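Local coordinates for protein peptidyl tryptophan dihydroxylase (Pseudomonas putida, PDB 7CTQ) that dihydroxylates a peptide-bound tryptophan as an FAD-dependent monooxygenase, a step essential for biogenesis of the tryptophylquinone cofactor of quinohemoprotein amine dehydrogenase, at residues Gln166-Ala171 and Met186-Asp191; Ser178-Trp183 and Val332-Trp337; Glu251-Asp256 and Phe305-Ile310; Ile320-Tyr325 and Gln347-Ala352; Gln390-Ala395 and Gln419-Arg424. All coordinates share one frame; numbering follows the deposited sequence.

Interaction 1: Gln166-Ala171 and Met186-Asp191; sequences QAAPGA and MARLED
The methyl group of Ala171 lies over one face of the Arg188 guanidinium, with CB 3.3 Å from NH1, while CA of Ala168 sits at the edge of the same group. The amide of Gln166 is the second flat group, and Asp191 O lies almost in its plane. Together they join the loop connecting strands 158-166 and 173-179 to the end of strand 182-188, in the large mixed beta sheet, at the protein surface. Arg188 reaches into the loop because its chain is extended from CG to NE, with CG anti to the backbone N (chi1 -177°). Its NH2 donates to Ala168 O at 2.8 Å, tilted from the carbonyl plane and not straight (132°), and also pairs with Asp230, so the buried charge has a carboxylate mate. A water gives hydrogen bonds to Ala168 O and Leu189 O and so bridges the two segments. Farther out, Pro169 lays its ring along the backbone of Asp191, CG 3.6 Å from Asp191 O. The carboxylate of Asp191 turns elsewhere, to a salt bridge with Arg193. Gln166 NE2 is used twice: it donates to Ala167 O at 3.1 Å and, on a lone pair in the carbonyl plane, to Asp191 O at 3.0 Å.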
# COMPACT_ATOMS: atom_id res chain seq x y z
N GLN A 166 4.11 -28.65 4.04
CA GLN A 166 3.74 -28.98 5.41
C GLN A 166 4.90 -29.66 6.12
O GLN A 166 5.59 -30.50 5.54
CB GLN A 166 2.51 -29.89 5.43
CG GLN A 166 2.01 -30.28 6.82
CD GLN A 166 1.35 -29.13 7.56
OE1 GLN A 166 0.49 -28.43 7.00
NE2 GLN A 166 1.74 -28.92 8.81
N ALA A 167 5.13 -29.28 7.37
CA ALA A 167 6.19 -29.86 8.17
C ALA A 167 5.65 -30.12 9.57
O ALA A 167 4.44 -30.03 9.81
CB ALA A 167 7.43 -28.97 8.19
N ALA A 168 6.55 -30.43 10.50
CA ALA A 168 6.16 -30.76 11.87
C ALA A 168 5.73 -29.51 12.61
O ALA A 168 6.44 -28.49 12.57
CB ALA A 168 7.31 -31.44 12.61
N PRO A 169 4.58 -29.53 13.31
CA PRO A 169 4.15 -28.35 14.07
C PRO A 169 5.06 -28.01 15.23
O PRO A 169 6.04 -28.72 15.50
CB PRO A 169 2.75 -28.75 14.56
CG PRO A 169 2.29 -29.75 13.56
CD PRO A 169 3.51 -30.53 13.20
N GLY A 170 4.75 -26.90 15.91
CA GLY A 170 5.42 -26.50 17.14
C GLY A 170 6.90 -26.18 17.03
O GLY A 170 7.73 -26.86 17.64
N ALA A 171 7.24 -25.13 16.27
CA ALA A 171 8.60 -24.61 16.17
C ALA A 171 8.61 -23.35 15.30
O ALA A 171 9.30 -23.33 14.27
CB ALA A 171 9.55 -25.65 15.58
N MET A 186 11.18 -16.42 4.29
CA MET A 186 10.67 -17.74 4.63
C MET A 186 10.06 -17.74 6.02
O MET A 186 10.48 -16.99 6.91
CB MET A 186 11.77 -18.81 4.55
CG MET A 186 12.92 -18.56 5.50
SD MET A 186 14.36 -19.55 5.10
CE MET A 186 15.27 -18.45 4.00
N ALA A 187 9.06 -18.61 6.21
CA ALA A 187 8.34 -18.67 7.48
C ALA A 187 7.86 -20.09 7.75
O ALA A 187 7.56 -20.85 6.82
CB ALA A 187 7.15 -17.71 7.50
N ARG A 188 7.76 -20.42 9.03
CA ARG A 188 7.23 -21.70 9.47
C ARG A 188 6.24 -21.43 10.59
O ARG A 188 6.63 -20.92 11.65
CB ARG A 188 8.37 -22.62 9.94
CG ARG A 188 7.93 -24.00 10.35
CD ARG A 188 9.04 -24.67 11.12
NE ARG A 188 8.73 -26.07 11.37
CZ ARG A 188 9.52 -26.89 12.05
NH1 ARG A 188 10.66 -26.44 12.55
NH2 ARG A 188 9.16 -28.16 12.24
N LEU A 189 4.97 -21.75 10.36
CA LEU A 189 3.95 -21.47 11.34
C LEU A 189 3.98 -22.51 12.45
O LEU A 189 4.65 -23.55 12.35
CB LEU A 189 2.57 -21.42 10.69
CG LEU A 189 2.33 -20.29 9.68
CD1 LEU A 189 1.08 -20.59 8.87
CD2 LEU A 189 2.19 -18.98 10.41
N GLU A 190 3.24 -22.23 13.53
CA GLU A 190 3.23 -23.13 14.68
C GLU A 190 2.59 -24.47 14.31
O GLU A 190 3.05 -25.52 14.75
CB GLU A 190 2.50 -22.49 15.85
CG GLU A 190 2.51 -23.33 17.11
CD GLU A 190 2.94 -22.53 18.32
OE1 GLU A 190 4.01 -22.84 18.89
OE2 GLU A 190 2.21 -21.59 18.70
N ASP A 191 1.53 -24.44 13.50
CA ASP A 191 0.88 -25.64 13.00
C ASP A 191 1.67 -26.34 11.90
O ASP A 191 1.15 -27.26 11.27
CB ASP A 191 -0.54 -25.31 12.51
CG ASP A 191 -0.55 -24.55 11.18
OD1 ASP A 191 0.49 -23.96 10.81
OD2 ASP A 191 -1.60 -24.54 10.50
O HOH W 1 6.22 -25.43 12.94

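Interaction 2: Ser178-Trp183 and Val332-Trp337; sequences SLADGW and VGQPFW
One direct hydrogen bond ties the indole of Trp337 to the tight turn of a beta hairpin: NE1 donates to Leu179 O at 2.9 Å, with the acceptor close to the ring plane and the N-H...O angle a bent 142°. The hairpin itself is closed by Leu179 N bonding to Gly182 O at 2.8 Å. Flat-group contacts come next. CA of Gly182 stands over the face of Phe336, 3.6 Å from the ring centroid and 16° off the normal, a CH-pi contact. Phe336 reaches the turn with CG anti to its backbone N (chi1 171°), and its CD2 in turn lies over a face of the Trp337 indole. The remaining touches are van der Waals: Phe336 CZ meets Trp183 CD1 at 3.8 Å, Trp337 CZ2 approaches Ser178 OG at 3.4 Å, and Gln334 brings CG to 3.2 Å from Ala180 O. A leucine in place of Trp337 would probably leave Leu179 O without its indole donor and open a gap between Ser178 and Phe336. Ser178 OG bonds to Glu328 and Arg331, Asp181 pairs with Arg218, and Trp183, whose side chain lies about 6 Å from the FAD, bonds through NE1 to Tyr325 OH. The start of helix 335-341 is thus seated on the hairpin of strands 173-179 and 182-188, with Trp76 meeting Trp337 edge-to-face and helix 299-327 alongside.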
# COMPACT_ATOMS: atom_id res chain seq x y z
N SER A 178 19.64 -12.11 2.06
CA SER A 178 20.08 -11.56 0.79
C SER A 178 20.82 -12.63 -0.00
O SER A 178 21.74 -13.28 0.51
CB SER A 178 20.97 -10.35 1.05
OG SER A 178 21.98 -10.20 0.07
N LEU A 179 20.40 -12.83 -1.25
CA LEU A 179 21.09 -13.70 -2.19
C LEU A 179 21.85 -12.85 -3.21
O LEU A 179 21.75 -11.62 -3.24
CB LEU A 179 20.11 -14.64 -2.87
CG LEU A 179 19.04 -15.22 -1.94
CD1 LEU A 179 17.90 -15.78 -2.75
CD2 LEU A 179 19.64 -16.30 -1.02
N ALA A 180 22.62 -13.54 -4.06
CA ALA A 180 23.45 -12.85 -5.03
C ALA A 180 22.62 -12.10 -6.07
O ALA A 180 23.02 -11.03 -6.53
CB ALA A 180 24.39 -13.84 -5.72
N ASP A 181 21.46 -12.65 -6.44
CA ASP A 181 20.63 -12.12 -7.53
C ASP A 181 19.18 -11.99 -7.08
O ASP A 181 18.25 -12.07 -7.89
CB ASP A 181 20.74 -13.01 -8.77
CG ASP A 181 20.24 -14.44 -8.53
OD1 ASP A 181 20.24 -14.88 -7.36
OD2 ASP A 181 19.86 -15.13 -9.50
N GLY A 182 18.96 -11.81 -5.78
CA GLY A 182 17.62 -11.71 -5.25
C GLY A 182 17.66 -11.73 -3.74
O GLY A 182 18.72 -11.62 -3.13
N TRP A 183 16.48 -11.88 -3.16
CA TRP A 183 16.39 -12.07 -1.72
C TRP A 183 15.23 -13.02 -1.46
O TRP A 183 14.31 -13.15 -2.27
CB TRP A 183 16.23 -10.73 -0.95
CG TRP A 183 15.02 -9.95 -1.35
CD1 TRP A 183 14.92 -9.05 -2.39
CD2 TRP A 183 13.74 -9.98 -0.72
NE1 TRP A 183 13.65 -8.52 -2.43
CE2 TRP A 183 12.91 -9.07 -1.42
CE3 TRP A 183 13.21 -10.67 0.37
CZ2 TRP A 183 11.57 -8.86 -1.07
CZ3 TRP A 183 11.89 -10.45 0.73
CH2 TRP A 183 11.08 -9.56 0.00
N VAL A 332 28.09 -5.47 -5.19
CA VAL A 332 28.25 -4.33 -6.07
C VAL A 332 28.24 -4.70 -7.56
O VAL A 332 27.93 -3.84 -8.39
CB VAL A 332 29.52 -3.56 -5.68
CG1 VAL A 332 29.32 -2.89 -4.31
CG2 VAL A 332 30.71 -4.51 -5.64
N GLY A 333 28.54 -5.93 -7.92
CA GLY A 333 28.51 -6.22 -9.34
C GLY A 333 27.21 -6.77 -9.88
O GLY A 333 27.15 -7.10 -11.07
N GLN A 334 26.16 -6.86 -9.07
CA GLN A 334 25.00 -7.68 -9.39
C GLN A 334 23.90 -6.85 -10.02
O GLN A 334 23.44 -5.88 -9.40
CB GLN A 334 24.48 -8.37 -8.12
CG GLN A 334 25.51 -9.25 -7.44
CD GLN A 334 25.86 -10.47 -8.27
OE1 GLN A 334 25.05 -10.94 -9.08
NE2 GLN A 334 27.06 -10.99 -8.07
N PRO A 335 23.42 -7.20 -11.21
CA PRO A 335 22.32 -6.44 -11.83
C PRO A 335 21.04 -6.38 -11.00
O PRO A 335 20.34 -5.36 -11.07
CB PRO A 335 22.08 -7.18 -13.15
CG PRO A 335 23.40 -7.78 -13.48
CD PRO A 335 24.00 -8.19 -12.14
N PHE A 336 20.68 -7.43 -10.25
CA PHE A 336 19.44 -7.38 -9.50
C PHE A 336 19.47 -6.23 -8.50
O PHE A 336 18.48 -5.49 -8.35
CB PHE A 336 19.17 -8.69 -8.75
CG PHE A 336 18.02 -8.61 -7.78
CD1 PHE A 336 16.72 -8.81 -8.21
CD2 PHE A 336 18.23 -8.30 -6.44
CE1 PHE A 336 15.65 -8.73 -7.33
CE2 PHE A 336 17.15 -8.21 -5.55
CZ PHE A 336 15.86 -8.42 -6.01
N TRP A 337 20.59 -6.07 -7.80
CA TRP A 337 20.72 -5.11 -6.72
C TRP A 337 20.95 -3.69 -7.25
O TRP A 337 20.27 -2.75 -6.83
CB TRP A 337 21.87 -5.53 -5.80
CG TRP A 337 21.56 -6.80 -5.04
CD1 TRP A 337 21.90 -8.08 -5.40
CD2 TRP A 337 20.84 -6.90 -3.82
NE1 TRP A 337 21.43 -8.97 -4.46
CE2 TRP A 337 20.78 -8.27 -3.48
CE3 TRP A 337 20.23 -5.97 -2.97
CZ2 TRP A 337 20.13 -8.73 -2.33
CZ3 TRP A 337 19.61 -6.42 -1.82
CH2 TRP A 337 19.56 -7.79 -1.51

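Interaction 3: Glu251-Asp256 and Phe305-Ile310; sequences ECVGQD and FHQQRI
Cys252 presents its carbonyl oxygen to the edge of the His306 imidazole, near the ring plane, with O 3.6 Å from CD2. Val253 meets the same carbon from an oblique direction, its CB 4.0 Å from His306 CD2, and its CG1 lies 4.2 Å from His306 CB. These contacts wedge the valine and the preceding peptide against one turn of the helix. Gln307, one residue on, adds the aliphatic part of its chain: its CG is 3.5 Å from Cys252 SG, and the side chain crosses that of Val253 at about a right angle. Both Cys252 and Gln307 have alternate conformers, so these outer touches are less certain than those to His306. The Cys252 sulfur, turned between its own backbone N and carbonyl carbon (chi1 53°), is also an oblique neighbour of the imidazole, 5.0 Å from SG to the ring centroid.

The second shell fixes the histidine. CG of His306 is anti to the backbone N (chi1 -169°), which swings the ring off the helix so that NE2 can hydrogen-bond to Arg259 O. Ile310, one helical turn later, lays CG1 over one ring face, 3.6 Å above the plane. Cys252 shares a backbone hydrogen bond with Arg259 too, so the loop and the imidazole lean on the same strand end. Val253 packs further on Ile258 and Leu292, and His306 on Ile258 and Val288. Segment 251-256 therefore runs between the long helix 299-327, helix 285-294 and strand 257-259, an outer strand of the Rossmann-type sheet.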
# COMPACT_ATOMS: atom_id res chain seq x y z
N GLU A 251 -4.94 4.76 -14.46
CA GLU A 251 -6.13 5.47 -14.01
C GLU A 251 -6.55 4.91 -12.66
O GLU A 251 -6.57 3.69 -12.47
CB GLU A 251 -7.29 5.30 -15.01
CG GLU A 251 -6.99 5.81 -16.40
CD GLU A 251 -6.46 7.23 -16.37
OE1 GLU A 251 -7.07 8.07 -15.67
OE2 GLU A 251 -5.44 7.50 -17.05
N CYS A 252 -6.90 5.78 -11.72
CA CYS A 252 -7.30 5.29 -10.41
C CYS A 252 -8.59 5.88 -9.87
O CYS A 252 -8.99 5.53 -8.75
CB CYS A 252 -6.18 5.51 -9.38
SG CYS A 252 -5.57 7.19 -9.30
N VAL A 253 -9.26 6.76 -10.62
CA VAL A 253 -10.54 7.31 -10.17
C VAL A 253 -11.30 7.86 -11.37
O VAL A 253 -10.71 8.43 -12.29
CB VAL A 253 -10.32 8.39 -9.07
CG1 VAL A 253 -9.39 9.49 -9.57
CG2 VAL A 253 -11.65 8.96 -8.59
N GLY A 254 -12.62 7.68 -11.35
CA GLY A 254 -13.52 8.16 -12.39
C GLY A 254 -14.68 8.96 -11.82
O GLY A 254 -14.67 9.31 -10.63
N GLN A 255 -15.68 9.26 -12.65
CA GLN A 255 -16.86 9.96 -12.17
C GLN A 255 -17.64 9.13 -11.15
O GLN A 255 -18.28 9.68 -10.25
CB GLN A 255 -17.77 10.32 -13.34
CG GLN A 255 -17.12 11.23 -14.35
CD GLN A 255 -16.67 12.54 -13.72
OE1 GLN A 255 -15.47 12.82 -13.62
NE2 GLN A 255 -17.64 13.35 -13.29
N ASP A 256 -17.58 7.81 -11.27
CA ASP A 256 -18.37 6.93 -10.43
C ASP A 256 -17.59 5.69 -10.05
O ASP A 256 -18.17 4.62 -9.85
CB ASP A 256 -19.69 6.53 -11.11
CG ASP A 256 -19.48 5.89 -12.49
OD1 ASP A 256 -18.36 5.44 -12.81
OD2 ASP A 256 -20.46 5.83 -13.26
N PHE A 305 -7.32 14.99 -6.49
CA PHE A 305 -6.87 14.73 -5.13
C PHE A 305 -6.43 13.28 -4.97
O PHE A 305 -5.36 13.00 -4.41
CB PHE A 305 -7.97 15.09 -4.12
CG PHE A 305 -7.53 14.98 -2.70
CD1 PHE A 305 -7.62 13.77 -2.02
CD2 PHE A 305 -6.97 16.08 -2.06
CE1 PHE A 305 -7.17 13.65 -0.71
CE2 PHE A 305 -6.53 15.97 -0.74
CZ PHE A 305 -6.62 14.75 -0.07
N HIS A 306 -7.22 12.34 -5.47
CA HIS A 306 -6.89 10.93 -5.29
C HIS A 306 -5.67 10.52 -6.13
O HIS A 306 -4.77 9.84 -5.63
CB HIS A 306 -8.09 10.04 -5.64
CG HIS A 306 -7.90 8.61 -5.24
ND1 HIS A 306 -7.70 8.22 -3.93
CD2 HIS A 306 -7.87 7.47 -5.98
CE1 HIS A 306 -7.55 6.91 -3.88
NE2 HIS A 306 -7.66 6.43 -5.11
N GLN A 307 -5.65 10.91 -7.41
CA GLN A 307 -4.53 10.56 -8.28
C GLN A 307 -3.21 11.03 -7.68
O GLN A 307 -2.25 10.26 -7.56
CB GLN A 307 -4.70 11.18 -9.66
CG GLN A 307 -5.68 10.49 -10.57
CD GLN A 307 -6.26 11.46 -11.58
OE1 GLN A 307 -5.53 12.26 -12.18
NE2 GLN A 307 -7.57 11.43 -11.75
N GLN A 308 -3.15 12.31 -7.32
CA GLN A 308 -1.89 12.88 -6.85
C GLN A 308 -1.46 12.30 -5.51
O GLN A 308 -0.26 12.08 -5.28
CB GLN A 308 -2.02 14.40 -6.80
CG GLN A 308 -2.28 14.99 -8.19
CD GLN A 308 -2.30 16.50 -8.17
OE1 GLN A 308 -2.76 17.11 -7.22
NE2 GLN A 308 -1.77 17.11 -9.23
N ARG A 309 -2.41 12.04 -4.60
CA ARG A 309 -2.06 11.35 -3.36
C ARG A 309 -1.49 9.97 -3.65
O ARG A 309 -0.43 9.60 -3.12
CB ARG A 309 -3.28 11.25 -2.44
CG ARG A 309 -3.06 10.33 -1.23
CD ARG A 309 -4.21 10.35 -0.20
NE ARG A 309 -4.05 9.32 0.83
CZ ARG A 309 -3.24 9.43 1.88
NH1 ARG A 309 -2.52 10.54 2.04
NH2 ARG A 309 -3.15 8.46 2.77
N ILE A 310 -2.17 9.19 -4.49
CA ILE A 310 -1.71 7.83 -4.80
C ILE A 310 -0.31 7.86 -5.40
O ILE A 310 0.55 7.04 -5.05
CB ILE A 310 -2.71 7.13 -5.75
CG1 ILE A 310 -4.05 6.86 -5.05
CG2 ILE A 310 -2.13 5.84 -6.27
CD1 ILE A 310 -3.93 6.16 -3.73

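Interaction 4: Ile320-Tyr325 and Gln347-Ala352; sequences IGRDFY and QALHVA
Arg322 grips the carbonyl of Gln347 end-on: NH1 and NH2 both donate to Gln347 O, each at 2.9 Å. Both come from the same face of that carbonyl, some 30° out of its plane, while the oxygen stays near the plane of the guanidinium. The arginine chain runs out from the helix through an anti first torsion and then bends at chi3 (71°), turning its other edge back on Asp323. There NE and NH2 meet OD1 side-on in a salt bridge, NE at 2.9 Å from Asp323 OD1, so every guanidinium nitrogen has an acceptor; NH1 also bonds to Asp345 O. The contact moors the loop between helix 335-341 and strand 359-367 to the late turns of the long helix 299-327. Replacing Arg322 by a methionine would probably leave Gln347 O and the Asp323 carboxylate without their shared donor, so that the loop would be held here mainly by Leu349. Leu349 has an unusual first torsion (chi1 -98°), well off a staggered position. Its methyls part: CD2 slides past Asp323 and lies 3.1 Å from Asp323 OD2, while the leucine crosses the Ile320 side chain at about a right angle, CD1 3.9 Å from Ile320 CG1. A water donates to Asp323 OD2 at 2.7 Å and weakly accepts from Leu349 N.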
# COMPACT_ATOMS: atom_id res chain seq x y z
N ILE A 320 11.46 4.26 -0.03
CA ILE A 320 11.73 3.56 1.21
C ILE A 320 12.27 2.18 0.92
O ILE A 320 13.26 1.74 1.51
CB ILE A 320 10.46 3.53 2.08
CG1 ILE A 320 10.23 4.91 2.69
CG2 ILE A 320 10.59 2.46 3.16
CD1 ILE A 320 8.97 5.04 3.48
N GLY A 321 11.66 1.49 -0.05
CA GLY A 321 12.16 0.18 -0.44
C GLY A 321 13.55 0.24 -1.03
O GLY A 321 14.41 -0.58 -0.71
N ARG A 322 13.80 1.26 -1.87
CA ARG A 322 15.13 1.45 -2.44
C ARG A 322 16.20 1.53 -1.36
O ARG A 322 17.27 0.93 -1.48
CB ARG A 322 15.14 2.72 -3.29
CG ARG A 322 16.54 3.20 -3.67
CD ARG A 322 16.55 4.69 -3.97
NE ARG A 322 16.38 5.46 -2.74
CZ ARG A 322 15.98 6.73 -2.70
NH1 ARG A 322 15.70 7.37 -3.83
NH2 ARG A 322 15.85 7.35 -1.54
N ASP A 323 15.93 2.29 -0.30
CA ASP A 323 16.90 2.45 0.78
C ASP A 323 17.16 1.12 1.49
O ASP A 323 18.28 0.88 1.95
CB ASP A 323 16.40 3.49 1.78
CG ASP A 323 16.44 4.91 1.21
OD1 ASP A 323 16.92 5.07 0.07
OD2 ASP A 323 15.97 5.85 1.89
N PHE A 324 16.14 0.26 1.60
CA PHE A 324 16.40 -1.09 2.10
C PHE A 324 17.35 -1.83 1.17
O PHE A 324 18.34 -2.41 1.62
CB PHE A 324 15.09 -1.87 2.27
CG PHE A 324 14.30 -1.46 3.47
CD1 PHE A 324 14.90 -1.36 4.71
CD2 PHE A 324 12.96 -1.14 3.35
CE1 PHE A 324 14.16 -0.96 5.82
CE2 PHE A 324 12.22 -0.74 4.45
CZ PHE A 324 12.82 -0.66 5.68
N TYR A 325 17.07 -1.82 -0.14
CA TYR A 325 17.99 -2.43 -1.09
C TYR A 325 19.39 -1.85 -0.96
O TYR A 325 20.39 -2.57 -1.07
CB TYR A 325 17.47 -2.26 -2.53
CG TYR A 325 16.40 -3.25 -2.94
CD1 TYR A 325 16.68 -4.62 -3.07
CD2 TYR A 325 15.10 -2.82 -3.23
CE1 TYR A 325 15.69 -5.53 -3.47
CE2 TYR A 325 14.11 -3.74 -3.63
CZ TYR A 325 14.41 -5.09 -3.74
OH TYR A 325 13.43 -5.99 -4.13
N GLN A 347 16.52 10.45 -5.30
CA GLN A 347 16.05 11.54 -4.45
C GLN A 347 15.95 11.09 -3.00
O GLN A 347 15.45 10.00 -2.70
CB GLN A 347 14.70 12.04 -4.95
CG GLN A 347 14.00 13.01 -4.02
CD GLN A 347 12.84 13.72 -4.70
OE1 GLN A 347 12.95 14.15 -5.85
NE2 GLN A 347 11.72 13.83 -3.99
N ALA A 348 16.44 11.93 -2.09
CA ALA A 348 16.32 11.64 -0.67
C ALA A 348 14.84 11.62 -0.25
O ALA A 348 13.99 12.24 -0.90
CB ALA A 348 17.09 12.66 0.16
N LEU A 349 14.55 10.90 0.83
CA LEU A 349 13.17 10.85 1.33
C LEU A 349 12.68 12.20 1.83
O LEU A 349 11.49 12.52 1.68
CB LEU A 349 13.03 9.81 2.44
CG LEU A 349 12.50 8.42 2.08
CD1 LEU A 349 11.15 8.49 1.37
CD2 LEU A 349 13.50 7.67 1.23
N HIS A 350 13.55 13.01 2.43
CA HIS A 350 13.22 14.39 2.77
C HIS A 350 14.01 15.31 1.84
O HIS A 350 15.24 15.40 1.94
CB HIS A 350 13.52 14.69 4.24
CG HIS A 350 12.85 15.93 4.75
ND1 HIS A 350 12.77 16.23 6.09
CD2 HIS A 350 12.24 16.94 4.10
CE1 HIS A 350 12.13 17.38 6.25
NE2 HIS A 350 11.79 17.83 5.05
N VAL A 351 13.31 15.99 0.94
CA VAL A 351 13.97 16.82 -0.05
C VAL A 351 14.47 18.11 0.60
O VAL A 351 13.93 18.58 1.62
CB VAL A 351 13.01 17.13 -1.22
CG1 VAL A 351 11.99 18.10 -0.78
CG2 VAL A 351 13.75 17.70 -2.42
N ALA A 352 15.50 18.70 0.00
CA ALA A 352 16.05 19.96 0.48
C ALA A 352 15.11 21.12 0.19
O ALA A 352 14.45 21.15 -0.85
CB ALA A 352 17.41 20.21 -0.17
O HOH W 2 16.64 8.39 1.49

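Interaction 5: Gln390-Ala395 and Gln419-Arg424; sequences QGVELA and QRMVRR
Met421 lays its thioether alongside Val392, the two side chains passing in opposite directions, with Met421 CE 3.7 Å from Val392 CG2. Its first two torsions are extended (chi1 -180°), which carries the sulfur outward from the helix, and a bend at chi3 (53°) then turns the methyl onto the valine. The sulfur itself skirts the base of Gln390, SD 4.1 Å from CB, whereas the amide of that glutamine leads away from the helix.

Val422, the next residue of the helix, takes the other branch of Val392. CG2 of Val422 meets Val392 CG1 at 4.1 Å, so the two branches of one valine are shared between neighbouring helix positions. The same Val422 CG2 also approaches Leu394 CD2, at 4.4 Å, which makes it the meeting point of three apolar side chains. This contact is wholly apolar. Leu389 adds to the cluster by touching both Met421 and Leu394, Val411 and Leu414 border the two valines, and Trp425 lies against Leu394 from the following turn of the helix.

Gln390 and Gly391 both have positive phi and form the two central positions of a type I' turn. Strands 388-389 and 392-393 thus make a short antiparallel beta hairpin whose apolar side is covered by helix 416-428, an amphipathic helix near the C terminus that turns Met421 and Val422 inward and its arginines outward.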
# COMPACT_ATOMS: atom_id res chain seq x y z
N GLN A 390 -2.84 24.37 11.84
CA GLN A 390 -3.77 24.52 12.96
C GLN A 390 -4.73 25.69 12.74
O GLN A 390 -4.99 26.49 13.64
CB GLN A 390 -3.02 24.69 14.29
CG GLN A 390 -2.34 23.42 14.77
CD GLN A 390 -3.33 22.34 15.23
OE1 GLN A 390 -4.13 22.57 16.14
NE2 GLN A 390 -3.26 21.16 14.60
N GLY A 391 -5.25 25.81 11.51
CA GLY A 391 -6.22 26.82 11.16
C GLY A 391 -5.64 28.07 10.52
O GLY A 391 -6.40 28.84 9.92
N VAL A 392 -4.34 28.28 10.62
CA VAL A 392 -3.69 29.46 10.06
C VAL A 392 -3.36 29.16 8.60
O VAL A 392 -2.46 28.37 8.32
CB VAL A 392 -2.43 29.84 10.84
CG1 VAL A 392 -1.90 31.19 10.36
CG2 VAL A 392 -2.72 29.85 12.33
N GLU A 393 -4.10 29.77 7.68
CA GLU A 393 -3.80 29.61 6.27
C GLU A 393 -2.47 30.28 5.93
O GLU A 393 -2.22 31.41 6.35
CB GLU A 393 -4.91 30.19 5.40
CG GLU A 393 -6.30 29.68 5.70
CD GLU A 393 -7.30 30.07 4.64
OE1 GLU A 393 -7.72 29.18 3.88
OE2 GLU A 393 -7.66 31.27 4.55
N LEU A 394 -1.65 29.59 5.14
CA LEU A 394 -0.31 30.07 4.82
C LEU A 394 -0.23 30.90 3.55
O LEU A 394 0.66 31.74 3.43
CB LEU A 394 0.64 28.88 4.70
CG LEU A 394 0.75 27.99 5.92
CD1 LEU A 394 1.59 26.77 5.56
CD2 LEU A 394 1.37 28.75 7.08
N ALA A 395 -1.11 30.66 2.57
CA ALA A 395 -1.00 31.39 1.31
C ALA A 395 -1.05 32.91 1.48
O ALA A 395 -0.27 33.60 0.80
CB ALA A 395 -2.08 30.92 0.33
N GLN A 419 2.29 32.79 15.86
CA GLN A 419 3.43 33.47 15.24
C GLN A 419 4.68 32.60 15.26
O GLN A 419 5.43 32.56 14.28
CB GLN A 419 3.73 34.78 15.94
CG GLN A 419 2.63 35.81 15.91
CD GLN A 419 3.15 37.17 16.28
OE1 GLN A 419 4.37 37.39 16.34
NE2 GLN A 419 2.25 38.10 16.54
N ARG A 420 4.95 31.94 16.40
CA ARG A 420 6.13 31.09 16.48
C ARG A 420 5.96 29.83 15.65
O ARG A 420 6.93 29.34 15.06
CB ARG A 420 6.43 30.74 17.95
CG ARG A 420 6.98 31.90 18.78
CD ARG A 420 7.42 31.45 20.18
NE ARG A 420 6.35 30.76 20.90
CZ ARG A 420 5.47 31.36 21.71
NH1 ARG A 420 5.54 32.68 21.90
NH2 ARG A 420 4.53 30.65 22.32
N MET A 421 4.73 29.32 15.57
CA MET A 421 4.45 28.17 14.72
C MET A 421 4.71 28.50 13.25
O MET A 421 5.33 27.71 12.53
CB MET A 421 3.01 27.73 14.93
CG MET A 421 2.55 26.54 14.12
SD MET A 421 0.75 26.34 14.19
CE MET A 421 0.20 27.98 13.69
N VAL A 422 4.26 29.67 12.80
CA VAL A 422 4.43 30.03 11.40
C VAL A 422 5.91 30.25 11.08
O VAL A 422 6.39 29.86 10.01
CB VAL A 422 3.58 31.27 11.06
CG1 VAL A 422 4.12 31.96 9.80
CG2 VAL A 422 2.11 30.87 10.92
N ARG A 423 6.65 30.87 12.01
CA ARG A 423 8.08 31.10 11.80
C ARG A 423 8.85 29.80 11.66
O ARG A 423 9.79 29.71 10.85
CB ARG A 423 8.65 31.91 12.97
CG ARG A 423 8.16 33.33 13.03
CD ARG A 423 8.82 34.07 14.19
NE ARG A 423 8.53 35.50 14.14
CZ ARG A 423 9.26 36.39 13.47
NH1 ARG A 423 10.32 36.01 12.77
NH2 ARG A 423 8.92 37.67 13.50
N ARG A 424 8.52 28.80 12.47
CA ARG A 424 9.20 27.51 12.38
C ARG A 424 8.94 26.84 11.03
O ARG A 424 9.84 26.25 10.45
CB ARG A 424 8.74 26.60 13.52
CG ARG A 424 9.29 26.99 14.88
CD ARG A 424 9.12 25.86 15.86
NE ARG A 424 7.74 25.37 15.92
CZ ARG A 424 6.80 25.88 16.72
NH1 ARG A 424 7.09 26.90 17.52
NH2 ARG A 424 5.57 25.39 16.70

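From the N terminus, interaction 1 closes a short loop of mostly strand residues at one end of the large mixed sheet. Interaction 2 starts at the turn of the hairpin whose second strand, 182-188, interaction 1 also uses, before interaction 1 has closed its second segment, so the two cross along the chain, and it reaches 149 residues ahead to helix 335-341. Interaction 3, between the Rossmann-type part and helix 299-327, is nested inside that long loop. Interaction 4 uses the same helix farther on and crosses interaction 2; they touch directly through Tyr325, which packs on Phe336 and Trp337. Interaction 5 follows in series, closing a C-terminal hairpin and helix, with nearest atoms about 10 Å from interaction 4.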